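Local structure of possible prolidase (Bifidobacterium longum NCC2705, 2P9B) at residues R158-G163 and G198-K203; V138-V143 and S162-A167; V11-L16 and A57-L62. The protein is thought to belong to the amidohydrolases, probably hydrolysing carbon-nitrogen bonds other than peptide bonds, although its substrate is uncertain and the name prolidase is only tentative. One frame throughout, in Å; residues are numbered along the deposited sequence.

Contact 1. Residues R158-G163 and G198-K203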
loop_
_atom_site.group_PDB
_atom_site.type_symbol
_atom_site.label_atom_id
_atom_site.label_comp_id
_atom_site.label_asym_id
_atom_site.label_seq_id
_atom_site.Cartn_x
_atom_site.Cartn_y
_atom_site.Cartn_z
ATOM N N ARG A 158 -0.236 -4.812 10.111
ATOM C CA ARG A 158 -1.659 -5.093 9.978
ATOM C C ARG A 158 -1.776 -5.502 8.512
ATOM O O ARG A 158 -1.309 -4.777 7.632
ATOM C CB ARG A 158 -2.461 -3.819 10.252
ATOM C CG ARG A 158 -3.953 -3.951 10.026
ATOM C CD ARG A 158 -4.677 -2.655 10.378
ATOM N NE ARG A 158 -4.551 -2.313 11.797
ATOM C CZ ARG A 158 -3.635 -1.487 12.297
ATOM N NH1 ARG A 158 -2.750 -0.901 11.500
ATOM N NH2 ARG A 158 -3.612 -1.239 13.600
ATOM N N ILE A 159 -2.388 -6.654 8.248
ATOM C CA ILE A 159 -2.488 -7.152 6.883
ATOM C C ILE A 159 -3.878 -7.370 6.298
ATOM O O ILE A 159 -4.752 -7.957 6.940
ATOM C CB ILE A 159 -1.743 -8.521 6.741
ATOM C CG1 ILE A 159 -0.268 -8.368 7.113
ATOM C CG2 ILE A 159 -1.880 -9.053 5.312
ATOM C CD1 ILE A 159 0.492 -9.700 7.118
ATOM N N LEU A 160 -4.081 -6.860 5.085
ATOM C CA LEU A 160 -5.318 -7.113 4.356
ATOM C C LEU A 160 -4.828 -8.130 3.332
ATOM O O LEU A 160 -4.077 -7.785 2.421
ATOM C CB LEU A 160 -5.841 -5.866 3.650
ATOM C CG LEU A 160 -6.747 -4.957 4.478
ATOM C CD1 LEU A 160 -5.932 -4.204 5.518
ATOM C CD2 LEU A 160 -7.452 -3.991 3.541
ATOM N N ALA A 161 -5.231 -9.385 3.507
ATOM C CA ALA A 161 -4.812 -10.471 2.623
ATOM C C ALA A 161 -5.835 -10.738 1.528
ATOM O O ALA A 161 -7.019 -10.892 1.799
ATOM C CB ALA A 161 -4.584 -11.745 3.442
ATOM N N SER A 162 -5.354 -10.812 0.292
ATOM C CA SER A 162 -6.215 -11.031 -0.860
ATOM C C SER A 162 -6.383 -12.484 -1.275
ATOM O O SER A 162 -7.310 -12.809 -2.014
ATOM C CB SER A 162 -5.642 -10.287 -2.061
ATOM O OG SER A 162 -4.437 -10.920 -2.471
ATOM N N GLY A 163 -5.496 -13.357 -0.813
ATOM C CA GLY A 163 -5.572 -14.733 -1.270
ATOM C C GLY A 163 -5.102 -14.672 -2.718
ATOM O O GLY A 163 -4.554 -13.647 -3.135
ATOM N N GLY A 198 -11.280 -16.870 4.053
ATOM C CA GLY A 198 -10.912 -15.839 5.009
ATOM C C GLY A 198 -10.211 -14.576 4.534
ATOM O O GLY A 198 -9.727 -13.801 5.360
ATOM N N VAL A 199 -10.151 -14.339 3.230
ATOM C CA VAL A 199 -9.477 -13.129 2.762
ATOM C C VAL A 199 -10.226 -11.872 3.202
ATOM O O VAL A 199 -11.422 -11.924 3.493
ATOM C CB VAL A 199 -9.345 -13.104 1.218
ATOM C CG1 VAL A 199 -8.712 -14.395 0.730
ATOM C CG2 VAL A 199 -10.708 -12.886 0.567
ATOM N N ASN A 200 -9.512 -10.752 3.291
ATOM C CA ASN A 200 -10.156 -9.487 3.626
ATOM C C ASN A 200 -9.734 -8.425 2.613
ATOM O O ASN A 200 -9.628 -7.240 2.917
ATOM C CB ASN A 200 -9.892 -9.066 5.088
ATOM C CG ASN A 200 -8.436 -8.825 5.401
ATOM O OD1 ASN A 200 -7.552 -9.537 4.928
ATOM N ND2 ASN A 200 -8.177 -7.826 6.245
ATOM N N ALA A 201 -9.517 -8.900 1.387
ATOM C CA ALA A 201 -9.166 -8.083 0.228
ATOM C C ALA A 201 -9.307 -8.982 -1.004
ATOM O O ALA A 201 -9.188 -10.201 -0.900
ATOM C CB ALA A 201 -7.725 -7.557 0.344
ATOM N N ILE A 202 -9.603 -8.384 -2.156
ATOM C CA ILE A 202 -9.728 -9.143 -3.400
ATOM C C ILE A 202 -8.931 -8.427 -4.484
ATOM O O ILE A 202 -8.923 -7.194 -4.539
ATOM C CB ILE A 202 -11.200 -9.246 -3.871
ATOM C CG1 ILE A 202 -12.002 -10.141 -2.922
ATOM C CG2 ILE A 202 -11.256 -9.819 -5.284
ATOM C CD1 ILE A 202 -11.568 -11.602 -2.925
ATOM N N LYS A 203 -8.256 -9.200 -5.330
ATOM C CA LYS A 203 -7.480 -8.645 -6.433
ATOM C C LYS A 203 -7.914 -9.293 -7.747
ATOM O O LYS A 203 -7.959 -10.519 -7.860
ATOM C CB LYS A 203 -5.983 -8.900 -6.226
ATOM C CG LYS A 203 -5.114 -8.520 -7.419
ATOM C CD LYS A 203 -5.237 -7.036 -7.742
ATOM C CE LYS A 203 -4.137 -6.601 -8.699
ATOM N NZ LYS A 203 -4.005 -5.121 -8.731
HETATM O O HOH W 1 -8.082 -12.029 -4.631
#
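Val199 lies against the backbone of Ala161 and Ser162. Its CB is 3.3 Å from Ala161 O, and CG1, anti to its own carbonyl carbon (chi1 -52°), rests on the Ser162 carbonyl and near Gly163 N. A side chain on Gly163 would run into this methyl, and the residue's positive phi suits glycine as well. Asn200 carries most of the polar load. Its backbone N donates to Ala161 O at 2.9 Å, in the carbonyl plane, while OD1 accepts from Ala161 N at 2.7 Å with the donor tilted 30° from the amide plane. One asparagine thus takes both the N-H and the C=O of Ala161. From the other branch of the amide, ND2 makes a weak bond to Ile159 O at 3.5 Å, and it also lies near Leu160 CG, the two side chains crossing at about a right angle. Arg146 NH1 gives OD1 a second donor. Ala201 turns its methyl to Leu160, CB to CB at 4.2 Å, and its carbonyl O receives a CA-H...O contact from Ser162 CA at 3.1 Å. Ile202 points away and packs on Val191 and Asn194 of helix 184-196. At Lys203 direct polar contact gives way to a water, which accepts from Lys203 N at 2.9 Å and donates to Ser162 O. The lysine's NZ goes on to a salt bridge with Glu265. The two chain directions are 73° apart and no regular strand pairing forms. This buried junction between successive barrel strands is joined by the backbone N and the side-chain amide of Asn200, with a water at the far end. Through its backbone N and OD1, Asn200 satisfies both backbone polar groups of the buried Ala161.

Contact 2. Residues V138-V143 and S162-A167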
loop_
_atom_site.group_PDB
_atom_site.type_symbol
_atom_site.label_atom_id
_atom_site.label_comp_id
_atom_site.label_asym_id
_atom_site.label_seq_id
_atom_site.Cartn_x
_atom_site.Cartn_y
_atom_site.Cartn_z
ATOM N N VAL A 138 -0.064 -16.696 -3.066
ATOM C CA VAL A 138 0.024 -17.987 -3.741
ATOM C C VAL A 138 -1.209 -18.804 -3.366
ATOM O O VAL A 138 -1.914 -19.329 -4.230
ATOM C CB VAL A 138 1.297 -18.756 -3.327
ATOM C CG1 VAL A 138 1.281 -20.153 -3.931
ATOM C CG2 VAL A 138 2.529 -17.998 -3.787
ATOM N N GLY A 139 -1.460 -18.898 -2.066
ATOM C CA GLY A 139 -2.609 -19.629 -1.568
ATOM C C GLY A 139 -3.213 -18.829 -0.432
ATOM O O GLY A 139 -3.486 -17.641 -0.589
ATOM N N TYR A 140 -3.406 -19.463 0.719
ATOM C CA TYR A 140 -3.975 -18.762 1.859
ATOM C C TYR A 140 -2.986 -18.604 3.011
ATOM O O TYR A 140 -3.374 -18.441 4.173
ATOM C CB TYR A 140 -5.258 -19.474 2.292
ATOM C CG TYR A 140 -6.295 -19.419 1.194
ATOM C CD1 TYR A 140 -6.799 -18.194 0.755
ATOM C CD2 TYR A 140 -6.705 -20.576 0.527
ATOM C CE1 TYR A 140 -7.679 -18.114 -0.324
ATOM C CE2 TYR A 140 -7.590 -20.506 -0.559
ATOM C CZ TYR A 140 -8.070 -19.271 -0.977
ATOM O OH TYR A 140 -8.928 -19.187 -2.053
ATOM N N GLU A 141 -1.699 -18.605 2.662
ATOM C CA GLU A 141 -0.624 -18.458 3.637
ATOM C C GLU A 141 -0.586 -17.073 4.279
ATOM O O GLU A 141 -0.121 -16.925 5.412
ATOM C CB GLU A 141 0.737 -18.762 2.988
ATOM C CG GLU A 141 1.223 -17.767 1.924
ATOM C CD GLU A 141 0.467 -17.858 0.605
ATOM O OE1 GLU A 141 -0.232 -18.867 0.374
ATOM O OE2 GLU A 141 0.585 -16.924 -0.213
ATOM N N VAL A 142 -1.051 -16.054 3.561
ATOM C CA VAL A 142 -1.055 -14.709 4.131
ATOM C C VAL A 142 -2.235 -14.589 5.088
ATOM O O VAL A 142 -2.154 -13.899 6.102
ATOM C CB VAL A 142 -1.137 -13.614 3.041
ATOM C CG1 VAL A 142 -1.012 -12.231 3.679
ATOM C CG2 VAL A 142 -0.009 -13.808 2.036
ATOM N N VAL A 143 -3.333 -15.270 4.777
ATOM C CA VAL A 143 -4.484 -15.240 5.668
ATOM C C VAL A 143 -4.016 -15.822 7.000
ATOM O O VAL A 143 -4.304 -15.292 8.066
ATOM C CB VAL A 143 -5.649 -16.095 5.121
ATOM C CG1 VAL A 143 -6.725 -16.264 6.190
ATOM C CG2 VAL A 143 -6.246 -15.423 3.895
ATOM N N SER A 162 -5.354 -10.812 0.292
ATOM C CA SER A 162 -6.215 -11.031 -0.860
ATOM C C SER A 162 -6.383 -12.484 -1.275
ATOM O O SER A 162 -7.310 -12.809 -2.014
ATOM C CB SER A 162 -5.642 -10.287 -2.061
ATOM O OG SER A 162 -4.437 -10.920 -2.471
ATOM N N GLY A 163 -5.496 -13.357 -0.813
ATOM C CA GLY A 163 -5.572 -14.733 -1.270
ATOM C C GLY A 163 -5.102 -14.672 -2.718
ATOM O O GLY A 163 -4.554 -13.647 -3.135
ATOM N N PRO A 164 -5.284 -15.732 -3.517
ATOM C CA PRO A 164 -4.821 -15.640 -4.908
ATOM C C PRO A 164 -5.622 -14.640 -5.735
ATOM O O PRO A 164 -6.820 -14.465 -5.523
ATOM C CB PRO A 164 -4.962 -17.076 -5.423
ATOM C CG PRO A 164 -5.992 -17.686 -4.517
ATOM C CD PRO A 164 -5.680 -17.107 -3.174
ATOM N N LEU A 165 -4.967 -13.970 -6.674
ATOM C CA LEU A 165 -5.695 -13.009 -7.488
ATOM C C LEU A 165 -6.528 -13.772 -8.504
ATOM O O LEU A 165 -6.260 -14.939 -8.790
ATOM C CB LEU A 165 -4.738 -12.033 -8.182
ATOM C CG LEU A 165 -3.760 -12.533 -9.243
ATOM C CD1 LEU A 165 -4.478 -12.750 -10.566
ATOM C CD2 LEU A 165 -2.660 -11.496 -9.413
HETATM N N MSE A 166 -7.553 -13.114 -9.030
HETATM C CA MSE A 166 -8.425 -13.738 -10.013
HETATM C C MSE A 166 -8.136 -13.161 -11.385
HETATM O O MSE A 166 -8.026 -11.946 -11.544
HETATM C CB MSE A 166 -9.882 -13.489 -9.647
HETATM C CG MSE A 166 -10.213 -13.905 -8.226
HETATM SE SE MSE A 166 -11.957 -13.343 -7.672
HETATM C CE MSE A 166 -12.987 -14.530 -8.850
ATOM N N ALA A 167 -8.011 -14.034 -12.377
ATOM C CA ALA A 167 -7.720 -13.564 -13.721
ATOM C C ALA A 167 -7.842 -14.655 -14.759
ATOM O O ALA A 167 -7.950 -15.838 -14.437
ATOM C CB ALA A 167 -6.316 -12.991 -13.769
#
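Pro164 fits into the bend formed by Gly139 and Tyr140. Its CD lies 3.4 Å from Gly139 O and 3.6 Å from Tyr140 CE1, and the tyrosine ring and the pyrrolidine cross at about a right angle. CZ and OH of Tyr140 lie a little farther from Pro164, whose CB is 4.0 Å from Val138 O. Beside it, Gly163 CA approaches Gly139 O at 3.6 Å and also lies near the ring, where any side chain on this glycine would collide with Tyr140 CE1. With CG anti to its carbonyl carbon (chi1 -63°), the tyrosine swings its ring across the loop, and the hydroxyl end is held by a hydrogen bond to Asn194 OD1 of helix 184-196. The ND2 of Asn194 binds Pro164 O, so one amide secures both partners of the contact. On the Val138 side, the Glu141 carboxylate fixes the bend: OE2 accepts from Val138 N at 2.9 Å and OE1 from Gly139 N at 2.7 Å, both through syn lone pairs, with a weaker second bond from Gly139 N to OE2. The proline loop is held in turn by Asp137 OD2, which takes Gly163 N, while Gly136 N is bound by Ser162 OG. Tyr140 occupies the N-cap position of helix 141-150. Strand 129-134, this helix and strand 158-160 form a beta-alpha-beta crossover between parallel strands. The contact brings its strand-to-helix loop against the loop that leaves the second strand, an arrangement that belongs at the C-terminal mouth of the TIM barrel of the amidohydrolase family.

Contact 3. Residues V11-L16 and A57-L62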
loop_
_atom_site.group_PDB
_atom_site.type_symbol
_atom_site.label_atom_id
_atom_site.label_comp_id
_atom_site.label_asym_id
_atom_site.label_seq_id
_atom_site.Cartn_x
_atom_site.Cartn_y
_atom_site.Cartn_z
ATOM N N VAL A 11 1.823 -5.881 25.403
ATOM C CA VAL A 11 2.051 -4.469 25.123
ATOM C C VAL A 11 2.308 -3.711 26.420
ATOM O O VAL A 11 1.413 -3.554 27.248
ATOM C CB VAL A 11 0.844 -3.813 24.425
ATOM C CG1 VAL A 11 1.115 -2.334 24.215
ATOM C CG2 VAL A 11 0.574 -4.492 23.098
ATOM N N GLU A 12 3.537 -3.247 26.592
ATOM C CA GLU A 12 3.897 -2.493 27.782
ATOM C C GLU A 12 3.666 -1.017 27.489
ATOM O O GLU A 12 4.225 -0.470 26.539
ATOM C CB GLU A 12 5.361 -2.745 28.139
ATOM C CG GLU A 12 5.666 -4.205 28.451
ATOM C CD GLU A 12 7.115 -4.434 28.835
ATOM O OE1 GLU A 12 8.006 -4.137 28.010
ATOM O OE2 GLU A 12 7.364 -4.911 29.964
ATOM N N PRO A 13 2.829 -0.354 28.299
ATOM C CA PRO A 13 2.546 1.070 28.086
ATOM C C PRO A 13 3.807 1.921 28.125
ATOM O O PRO A 13 4.738 1.631 28.877
ATOM C CB PRO A 13 1.572 1.401 29.213
ATOM C CG PRO A 13 1.973 0.448 30.299
ATOM C CD PRO A 13 2.196 -0.835 29.540
ATOM N N PHE A 14 3.837 2.971 27.311
ATOM C CA PHE A 14 4.999 3.848 27.260
ATOM C C PHE A 14 4.637 5.247 26.781
ATOM O O PHE A 14 3.508 5.510 26.375
ATOM C CB PHE A 14 6.051 3.251 26.323
ATOM C CG PHE A 14 5.613 3.180 24.882
ATOM C CD1 PHE A 14 5.821 4.254 24.021
ATOM C CD2 PHE A 14 4.978 2.041 24.392
ATOM C CE1 PHE A 14 5.405 4.195 22.688
ATOM C CE2 PHE A 14 4.560 1.969 23.066
ATOM C CZ PHE A 14 4.773 3.046 22.211
ATOM N N ALA A 15 5.614 6.142 26.831
ATOM C CA ALA A 15 5.413 7.506 26.376
ATOM C C ALA A 15 6.646 7.945 25.603
ATOM O O ALA A 15 7.770 7.813 26.089
ATOM C CB ALA A 15 5.178 8.434 27.563
ATOM N N LEU A 16 6.432 8.437 24.388
ATOM C CA LEU A 16 7.522 8.923 23.549
ATOM C C LEU A 16 7.470 10.436 23.681
ATOM O O LEU A 16 6.519 11.059 23.216
ATOM C CB LEU A 16 7.295 8.522 22.091
ATOM C CG LEU A 16 8.278 9.097 21.063
ATOM C CD1 LEU A 16 9.676 8.561 21.319
ATOM C CD2 LEU A 16 7.806 8.723 19.658
ATOM N N ALA A 57 2.648 6.413 35.996
ATOM C CA ALA A 57 3.526 5.485 36.695
ATOM C C ALA A 57 3.570 4.144 35.971
ATOM O O ALA A 57 2.577 3.718 35.380
ATOM C CB ALA A 57 3.046 5.291 38.130
ATOM N N GLU A 58 4.730 3.495 36.017
ATOM C CA GLU A 58 4.934 2.188 35.392
ATOM C C GLU A 58 5.134 2.258 33.877
ATOM O O GLU A 58 5.585 1.293 33.262
ATOM C CB GLU A 58 3.757 1.263 35.712
ATOM C CG GLU A 58 4.006 -0.207 35.405
ATOM C CD GLU A 58 5.044 -0.831 36.323
ATOM O OE1 GLU A 58 4.860 -0.766 37.559
ATOM O OE2 GLU A 58 6.038 -1.388 35.812
ATOM N N TYR A 59 4.802 3.396 33.274
ATOM C CA TYR A 59 4.960 3.562 31.831
ATOM C C TYR A 59 6.422 3.715 31.437
ATOM O O TYR A 59 7.172 4.449 32.078
ATOM C CB TYR A 59 4.185 4.789 31.350
ATOM C CG TYR A 59 2.717 4.551 31.087
ATOM C CD1 TYR A 59 1.911 3.896 32.018
ATOM C CD2 TYR A 59 2.119 5.023 29.918
ATOM C CE1 TYR A 59 0.546 3.721 31.791
ATOM C CE2 TYR A 59 0.759 4.855 29.682
ATOM C CZ TYR A 59 -0.022 4.206 30.624
ATOM O OH TYR A 59 -1.368 4.056 30.404
ATOM N N HIS A 60 6.830 3.020 30.380
ATOM C CA HIS A 60 8.206 3.113 29.912
ATOM C C HIS A 60 8.401 4.474 29.254
ATOM O O HIS A 60 7.443 5.090 28.783
ATOM C CB HIS A 60 8.504 1.983 28.925
ATOM C CG HIS A 60 8.464 0.621 29.546
ATOM N ND1 HIS A 60 8.412 -0.538 28.802
ATOM C CD2 HIS A 60 8.479 0.233 30.844
ATOM C CE1 HIS A 60 8.396 -1.580 29.614
ATOM N NE2 HIS A 60 8.436 -1.139 30.858
ATOM N N TYR A 61 9.644 4.940 29.225
ATOM C CA TYR A 61 9.960 6.242 28.652
ATOM C C TYR A 61 10.900 6.169 27.453
ATOM O O TYR A 61 11.988 5.597 27.533
ATOM C CB TYR A 61 10.585 7.135 29.729
ATOM C CG TYR A 61 10.925 8.535 29.268
ATOM C CD1 TYR A 61 9.929 9.486 29.058
ATOM C CD2 TYR A 61 12.249 8.910 29.046
ATOM C CE1 TYR A 61 10.243 10.782 28.637
ATOM C CE2 TYR A 61 12.574 10.200 28.625
ATOM C CZ TYR A 61 11.568 11.129 28.424
ATOM O OH TYR A 61 11.891 12.402 28.012
ATOM N N LEU A 62 10.463 6.750 26.340
ATOM C CA LEU A 62 11.258 6.797 25.123
ATOM C C LEU A 62 11.576 8.265 24.865
ATOM O O LEU A 62 10.675 9.088 24.711
ATOM C CB LEU A 62 10.485 6.209 23.940
ATOM C CG LEU A 62 10.275 4.691 23.894
ATOM C CD1 LEU A 62 9.459 4.326 22.662
ATOM C CD2 LEU A 62 11.621 3.981 23.853
HETATM O O HOH W 2 5.127 -0.143 30.909
#
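Pro13 sits squarely on the ring of Tyr59: its CB is 3.4 Å from the ring centroid and 7° off the normal, a CH-pi contact. Farther along, Leu62 lies between two residues on its side of the sheet, its CD1 3.9 Å from Phe14 CD1 and its CB 3.6 Å from Leu16 CD1. Leu16 reaches it because CG is anti to its backbone N (chi1 173°), which directs its CD1 methyl to Leu62 CB. The Tyr59 hydroxyl is tied to Glu45 OE1. With an alanine in place of Tyr59, Pro13 would probably lose the aromatic face it rests on and Glu45 its phenol partner. The backbones pair in parallel register, with bonds from His60 N to Pro13 O, Ala15 N to His60 O, and Leu62 N to Ala15 O, the last at 2.9 Å and nearly straight (171°). Where the strands begin, a water donates to both Pro13 O and Glu58 O and lies over one face of the His60 ring, toward its rim. At the polar rim, Glu12 OE1 meets the edge of that ring, 3.0 Å from His60 CE1, with the carboxylate plane perpendicular to the ring. Strand 60-63 is an outermost strand of a mixed four-stranded sheet, paired with strand 14-17, consistent with the small beta domain that flanks the barrel in many amidohydrolases.

In the fold
From the N terminus, contact 3 closes first, joining strand 14-17 to strand 60-63 across a 40-residue loop that supplies strands 34-38 and 44-49 of the same sheet. The chain then enters the barrel with strand 68-78. Contact 2 opens at 138-143 and closes at 162-167, around helix 141-150 and strand 158-160. Contact 1 opens at 158-163, before contact 2 is complete, and closes at 198-203 beyond helix 184-196, so the two loops overlap along the chain and share Ser162 and Gly163. They also touch through Lys203 O and Met166 N, probably hydrogen-bonded, and through Ala161 against Val142. Contact 3 lies apart, its centre about 33 Å from that of contact 1.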